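PDB 5XNE: alpha-acetolactate decarboxylase from Bacillus subtilis subsp. subtilis str. 168, which catalyses the decarboxylation of (2S)-2-acetolactate to (R)-acetoin, a step of butanediol biosynthesis that may help control internal pH in stationary-phase cells. Local coordinates for residues 87-92 with 189-194; 116-121 with 153-158. All blocks are in the same frame, centred on the assembly; numbering follows the deposited sequence.

Contacts 1 and 2 lie on neighbouring strands, 184-192 and 117-124, with their centres about 9 Å apart. The backbone joins them at two points. Val191 N lies 2.8 Å from Lys120 O, and Asp194 O lies 2.9 Å from Leu117 N; both are probable hydrogen bonds. Between these points, Leu192 CD2 packs at 3.4 Å on Phe118 CD2, so the apolar side of contact 1 runs into that of contact 2. Neither contact supplies a ligand to the zinc ion, which is held by His173, His175 and His186. The side chain of Tyr190 is about 12 Å from the metal and that of Ile155 about 11 Å.

Contact 1 of 2, residues 87-92 with 189-194; sequences DAKMTR and DYVLED
Met90 pairs with Leu192 through two antiparallel backbone hydrogen bonds, Met90 N to Leu192 O at 3.0 Å and Leu192 N to Met90 O at 2.8 Å, and Thr91 with Val191 forms the next, non-hydrogen-bonded pair. Lys89 adds a CA-H...O contact to Leu192 O. Its CG also touches Val191 CG1 at 4.0 Å, on the face that carries Thr91. Arg92 lays its aliphatic part over one face of the Tyr190 ring. CB sits above the ring centre, 3.9 Å from the centroid and 11° off the normal, a CH-pi contact. CG follows at 3.5 Å from Tyr190 CE1. With chi1 at 54°, Tyr190 CG lies between the backbone N and the carbonyl carbon, and the ring face is met by Arg92 CB. The short strand 90-91 pairs antiparallel with strand 184-192 and leads directly into helix 92-100. Thr91 is the N-cap of that helix, its OG1 bonded to Asp94 N. Arg92 NE reaches Asp189 OD1 at 3.3 Å in a salt bridge with a bent hydrogen bond, 143° at the hydrogen. The carboxylate oxygen lies near the guanidinium plane, but the donor approaches from above the carboxylate plane. A water at 2.8 Å from Asp189 OD1 also accepts a bond from Arg92 N. Glu96 of the helix forms a salt bridge with Arg92 NH1 through OE1 and a hydrogen bond with Tyr190 OH through OE2. An alanine in place of Arg92 would keep the CB over the ring, but would probably leave Asp189 without its charged mate and open a gap beside Tyr190 CE1. The Leu192 side chain packs on Phe95 of helix 92-100.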
loop_
_atom_site.group_PDB
_atom_site.type_symbol
_atom_site.label_atom_id
_atom_site.label_comp_id
_atom_site.label_asym_id
_atom_site.label_seq_id
_atom_site.Cartn_x
_atom_site.Cartn_y
_atom_site.Cartn_z
ATOM N N ASP B 87 -23.826 -2.576 -24.713
ATOM C CA ASP B 87 -24.709 -2.285 -25.839
ATOM C C ASP B 87 -26.012 -1.651 -25.408
ATOM O O ASP B 87 -26.585 -0.826 -26.121
ATOM C CB ASP B 87 -25.025 -3.561 -26.616
ATOM C CG ASP B 87 -23.813 -4.161 -27.290
ATOM O OD1 ASP B 87 -22.918 -3.400 -27.725
ATOM O OD2 ASP B 87 -23.769 -5.406 -27.385
ATOM N N ALA B 88 -26.489 -2.057 -24.243
ATOM C CA ALA B 88 -27.804 -1.655 -23.801
ATOM C C ALA B 88 -27.827 -1.330 -22.321
ATOM O O ALA B 88 -26.804 -1.403 -21.631
ATOM C CB ALA B 88 -28.818 -2.753 -24.115
ATOM N N LYS B 89 -29.015 -0.964 -21.859
ATOM C CA LYS B 89 -29.277 -0.623 -20.474
ATOM C C LYS B 89 -28.619 -1.600 -19.505
ATOM O O LYS B 89 -28.816 -2.812 -19.600
ATOM C CB LYS B 89 -30.783 -0.585 -20.247
ATOM C CG LYS B 89 -31.232 0.284 -19.108
ATOM C CD LYS B 89 -32.658 0.728 -19.342
ATOM C CE LYS B 89 -33.317 1.082 -18.036
ATOM N NZ LYS B 89 -32.862 0.179 -16.952
ATOM N N MET B 90 -27.827 -1.067 -18.580
ATOM C CA MET B 90 -27.134 -1.905 -17.611
ATOM C C MET B 90 -26.917 -1.151 -16.301
ATOM O O MET B 90 -26.424 -0.022 -16.306
ATOM C CB MET B 90 -25.800 -2.375 -18.180
ATOM C CG MET B 90 -25.273 -3.580 -17.481
ATOM S SD MET B 90 -23.625 -4.099 -17.956
ATOM C CE MET B 90 -23.917 -4.623 -19.643
ATOM N N THR B 91 -27.299 -1.771 -15.187
ATOM C CA THR B 91 -27.191 -1.134 -13.882
ATOM C C THR B 91 -25.743 -1.172 -13.391
ATOM O O THR B 91 -24.926 -1.909 -13.929
ATOM C CB THR B 91 -28.087 -1.808 -12.836
ATOM O OG1 THR B 91 -27.626 -3.141 -12.594
ATOM C CG2 THR B 91 -29.533 -1.851 -13.318
ATOM N N ARG B 92 -25.441 -0.367 -12.375
ATOM C CA ARG B 92 -24.117 -0.383 -11.762
ATOM C C ARG B 92 -23.772 -1.790 -11.297
ATOM O O ARG B 92 -22.686 -2.297 -11.587
ATOM C CB ARG B 92 -24.045 0.591 -10.588
ATOM C CG ARG B 92 -22.765 0.445 -9.762
ATOM C CD ARG B 92 -22.747 1.378 -8.567
ATOM N NE ARG B 92 -23.750 1.023 -7.567
ATOM C CZ ARG B 92 -23.595 0.059 -6.666
ATOM N NH1 ARG B 92 -22.475 -0.653 -6.634
ATOM N NH2 ARG B 92 -24.561 -0.194 -5.796
ATOM N N ASP B 189 -23.830 6.018 -7.919
ATOM C CA ASP B 189 -24.639 5.046 -8.644
ATOM C C ASP B 189 -24.762 5.485 -10.094
ATOM O O ASP B 189 -24.548 6.655 -10.414
ATOM C CB ASP B 189 -26.023 4.902 -7.994
ATOM C CG ASP B 189 -26.799 3.700 -8.513
ATOM O OD1 ASP B 189 -26.170 2.719 -8.966
ATOM O OD2 ASP B 189 -28.046 3.738 -8.464
ATOM N N TYR B 190 -25.078 4.543 -10.974
ATOM C CA TYR B 190 -25.251 4.875 -12.378
ATOM C C TYR B 190 -25.949 3.756 -13.141
ATOM O O TYR B 190 -25.916 2.602 -12.733
ATOM C CB TYR B 190 -23.902 5.178 -13.028
ATOM C CG TYR B 190 -22.873 4.087 -12.863
ATOM C CD1 TYR B 190 -22.093 4.010 -11.715
ATOM C CD2 TYR B 190 -22.669 3.143 -13.856
ATOM C CE1 TYR B 190 -21.149 3.023 -11.564
ATOM C CE2 TYR B 190 -21.721 2.147 -13.717
ATOM C CZ TYR B 190 -20.958 2.097 -12.564
ATOM O OH TYR B 190 -20.018 1.110 -12.410
ATOM N N VAL B 191 -26.592 4.129 -14.243
ATOM C CA VAL B 191 -27.150 3.169 -15.182
ATOM C C VAL B 191 -26.666 3.546 -16.567
ATOM O O VAL B 191 -26.845 4.684 -17.000
ATOM C CB VAL B 191 -28.689 3.141 -15.154
ATOM C CG1 VAL B 191 -29.213 2.170 -16.210
ATOM C CG2 VAL B 191 -29.185 2.762 -13.775
ATOM N N LEU B 192 -26.021 2.602 -17.243
ATOM C CA LEU B 192 -25.492 2.834 -18.576
ATOM C C LEU B 192 -26.609 2.655 -19.586
ATOM O O LEU B 192 -27.391 1.715 -19.486
ATOM C CB LEU B 192 -24.337 1.876 -18.896
ATOM C CG LEU B 192 -23.359 1.578 -17.751
ATOM C CD1 LEU B 192 -22.241 0.659 -18.192
ATOM C CD2 LEU B 192 -22.788 2.844 -17.217
ATOM N N GLU B 193 -26.693 3.565 -20.544
ATOM C CA GLU B 193 -27.589 3.363 -21.671
ATOM C C GLU B 193 -26.794 2.615 -22.730
ATOM O O GLU B 193 -27.193 1.548 -23.198
ATOM C CB GLU B 193 -28.128 4.691 -22.198
ATOM C CG GLU B 193 -29.085 4.541 -23.371
ATOM C CD GLU B 193 -30.045 5.705 -23.485
ATOM O OE1 GLU B 193 -30.016 6.587 -22.598
ATOM O OE2 GLU B 193 -30.828 5.744 -24.458
ATOM N N ASP B 194 -25.652 3.185 -23.089
ATOM C CA ASP B 194 -24.660 2.503 -23.902
ATOM C C ASP B 194 -23.320 3.204 -23.719
ATOM O O ASP B 194 -23.263 4.430 -23.597
ATOM C CB ASP B 194 -25.064 2.496 -25.375
ATOM C CG ASP B 194 -25.151 3.890 -25.959
ATOM O OD1 ASP B 194 -24.110 4.407 -26.413
ATOM O OD2 ASP B 194 -26.262 4.466 -25.962
HETATM O O HOH W 1 -27.729 0.896 -10.455
#

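Contact 2 of 2, residues 116-121 with 153-158; sequences GLFKKV and GTIVGF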
loop_
_atom_site.group_PDB
_atom_site.type_symbol
_atom_site.label_atom_id
_atom_site.label_comp_id
_atom_site.label_asym_id
_atom_site.label_seq_id
_atom_site.Cartn_x
_atom_site.Cartn_y
_atom_site.Cartn_z
ATOM N N GLY B 116 -19.667 7.353 -22.928
ATOM C CA GLY B 116 -20.920 7.157 -23.634
ATOM C C GLY B 116 -22.081 7.886 -23.007
ATOM O O GLY B 116 -21.920 8.997 -22.500
ATOM N N LEU B 117 -23.252 7.252 -23.047
ATOM C CA LEU B 117 -24.472 7.852 -22.529
ATOM C C LEU B 117 -25.011 7.074 -21.348
ATOM O O LEU B 117 -25.130 5.854 -21.387
ATOM C CB LEU B 117 -25.546 7.945 -23.620
ATOM C CG LEU B 117 -25.429 9.184 -24.505
ATOM C CD1 LEU B 117 -24.195 9.135 -25.409
ATOM C CD2 LEU B 117 -26.705 9.421 -25.314
ATOM N N PHE B 118 -25.347 7.801 -20.295
ATOM C CA PHE B 118 -25.831 7.186 -19.082
ATOM C C PHE B 118 -27.267 7.558 -18.845
ATOM O O PHE B 118 -27.618 8.732 -18.877
ATOM C CB PHE B 118 -24.966 7.613 -17.907
ATOM C CG PHE B 118 -23.520 7.355 -18.138
ATOM C CD1 PHE B 118 -22.727 8.305 -18.745
ATOM C CD2 PHE B 118 -22.968 6.142 -17.795
ATOM C CE1 PHE B 118 -21.404 8.063 -18.989
ATOM C CE2 PHE B 118 -21.647 5.900 -18.026
ATOM C CZ PHE B 118 -20.862 6.865 -18.627
ATOM N N LYS B 119 -28.097 6.550 -18.623
ATOM C CA LYS B 119 -29.489 6.794 -18.289
ATOM C C LYS B 119 -29.585 7.570 -16.982
ATOM O O LYS B 119 -30.345 8.533 -16.877
ATOM C CB LYS B 119 -30.260 5.482 -18.187
ATOM C CG LYS B 119 -31.721 5.675 -17.855
ATOM C CD LYS B 119 -32.491 4.398 -18.079
ATOM C CE LYS B 119 -33.986 4.640 -17.986
ATOM N NZ LYS B 119 -34.358 5.283 -16.699
ATOM N N LYS B 120 -28.807 7.140 -15.989
ATOM C CA LYS B 120 -28.711 7.844 -14.714
ATOM C C LYS B 120 -27.260 7.900 -14.255
ATOM O O LYS B 120 -26.499 6.963 -14.479
ATOM C CB LYS B 120 -29.544 7.163 -13.627
ATOM C CG LYS B 120 -31.023 6.985 -13.944
ATOM C CD LYS B 120 -31.744 6.306 -12.785
ATOM C CE LYS B 120 -32.879 5.412 -13.279
ATOM N NZ LYS B 120 -32.512 4.675 -14.528
ATOM N N VAL B 121 -26.884 9.013 -13.633
ATOM C CA VAL B 121 -25.670 9.074 -12.816
ATOM C C VAL B 121 -26.016 9.848 -11.559
ATOM O O VAL B 121 -26.622 10.922 -11.639
ATOM C CB VAL B 121 -24.479 9.774 -13.522
ATOM C CG1 VAL B 121 -23.217 9.684 -12.649
ATOM C CG2 VAL B 121 -24.205 9.179 -14.880
ATOM N N GLY B 153 -21.103 11.615 -21.362
ATOM C CA GLY B 153 -19.883 12.005 -20.683
ATOM C C GLY B 153 -18.971 10.820 -20.417
ATOM O O GLY B 153 -18.989 9.815 -21.132
ATOM N N THR B 154 -18.190 10.932 -19.348
ATOM C CA THR B 154 -17.173 9.945 -19.045
ATOM C C THR B 154 -17.177 9.633 -17.562
ATOM O O THR B 154 -17.116 10.543 -16.750
ATOM C CB THR B 154 -15.773 10.445 -19.446
ATOM O OG1 THR B 154 -15.734 10.669 -20.864
ATOM C CG2 THR B 154 -14.680 9.436 -19.061
ATOM N N ILE B 155 -17.275 8.353 -17.226
ATOM C CA ILE B 155 -16.998 7.885 -15.866
ATOM C C ILE B 155 -15.586 7.333 -15.869
ATOM O O ILE B 155 -15.211 6.574 -16.753
ATOM C CB ILE B 155 -17.981 6.814 -15.406
ATOM C CG1 ILE B 155 -19.377 7.418 -15.214
ATOM C CG2 ILE B 155 -17.495 6.160 -14.111
ATOM C CD1 ILE B 155 -20.439 6.417 -14.790
ATOM N N VAL B 156 -14.793 7.729 -14.886
ATOM C CA VAL B 156 -13.388 7.386 -14.850
ATOM C C VAL B 156 -12.930 7.160 -13.408
ATOM O O VAL B 156 -13.334 7.887 -12.493
ATOM C CB VAL B 156 -12.603 8.498 -15.508
ATOM C CG1 VAL B 156 -13.114 9.708 -14.999
ATOM C CG2 VAL B 156 -11.239 8.524 -15.076
ATOM N N GLY B 157 -12.093 6.149 -13.209
ATOM C CA GLY B 157 -11.581 5.896 -11.873
ATOM C C GLY B 157 -10.754 4.643 -11.828
ATOM O O GLY B 157 -10.114 4.270 -12.812
ATOM N N PHE B 158 -10.758 3.998 -10.663
ATOM C CA PHE B 158 -9.844 2.893 -10.411
ATOM C C PHE B 158 -10.536 1.741 -9.719
ATOM O O PHE B 158 -11.478 1.932 -8.946
ATOM C CB PHE B 158 -8.666 3.353 -9.549
ATOM C CG PHE B 158 -7.805 4.396 -10.203
ATOM C CD1 PHE B 158 -6.801 4.027 -11.086
ATOM C CD2 PHE B 158 -8.001 5.743 -9.934
ATOM C CE1 PHE B 158 -6.003 4.977 -11.694
ATOM C CE2 PHE B 158 -7.203 6.707 -10.545
ATOM C CZ PHE B 158 -6.197 6.321 -11.416
#
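The CG of Phe118 stands anti to its carbonyl carbon (chi1 -54°), and CG1 of Ile155 does the same (chi1 -69°), which brings the two side chains together in the core. Ile155 extends with chi2 near 180°, and its CD1 reaches Phe118 CE2 at 3.5 Å. CG1 packs behind it, 3.8 Å from Phe118 CZ. The other flank of the ring meets the backbone: Phe118 CE1 lies 3.7 Å from Gly153 O, which sits at the ring edge. Gly153 also pairs with Gly116 through two nearly straight hydrogen bonds, Gly116 N to Gly153 O at 3.1 Å and Gly153 N to Gly116 O at 3.0 Å. The backbone angles of Gly116 would bring a CB too close to the preceding carbonyl oxygen. Thr154 turns away from the contact, and its OG1 hydrogen-bonds Asp115 OD1. Ile155 is further covered by Leu174 and Phe176 of strand 171-178 and by Tyr190. The chain turns a corner at Gly116, in the glycine pair itself. This antiparallel hydrogen-bonded pair ties the corner between strands 109-115 and 117-124 to strand 151-160, with the Phe118-Ile155 packing beside it.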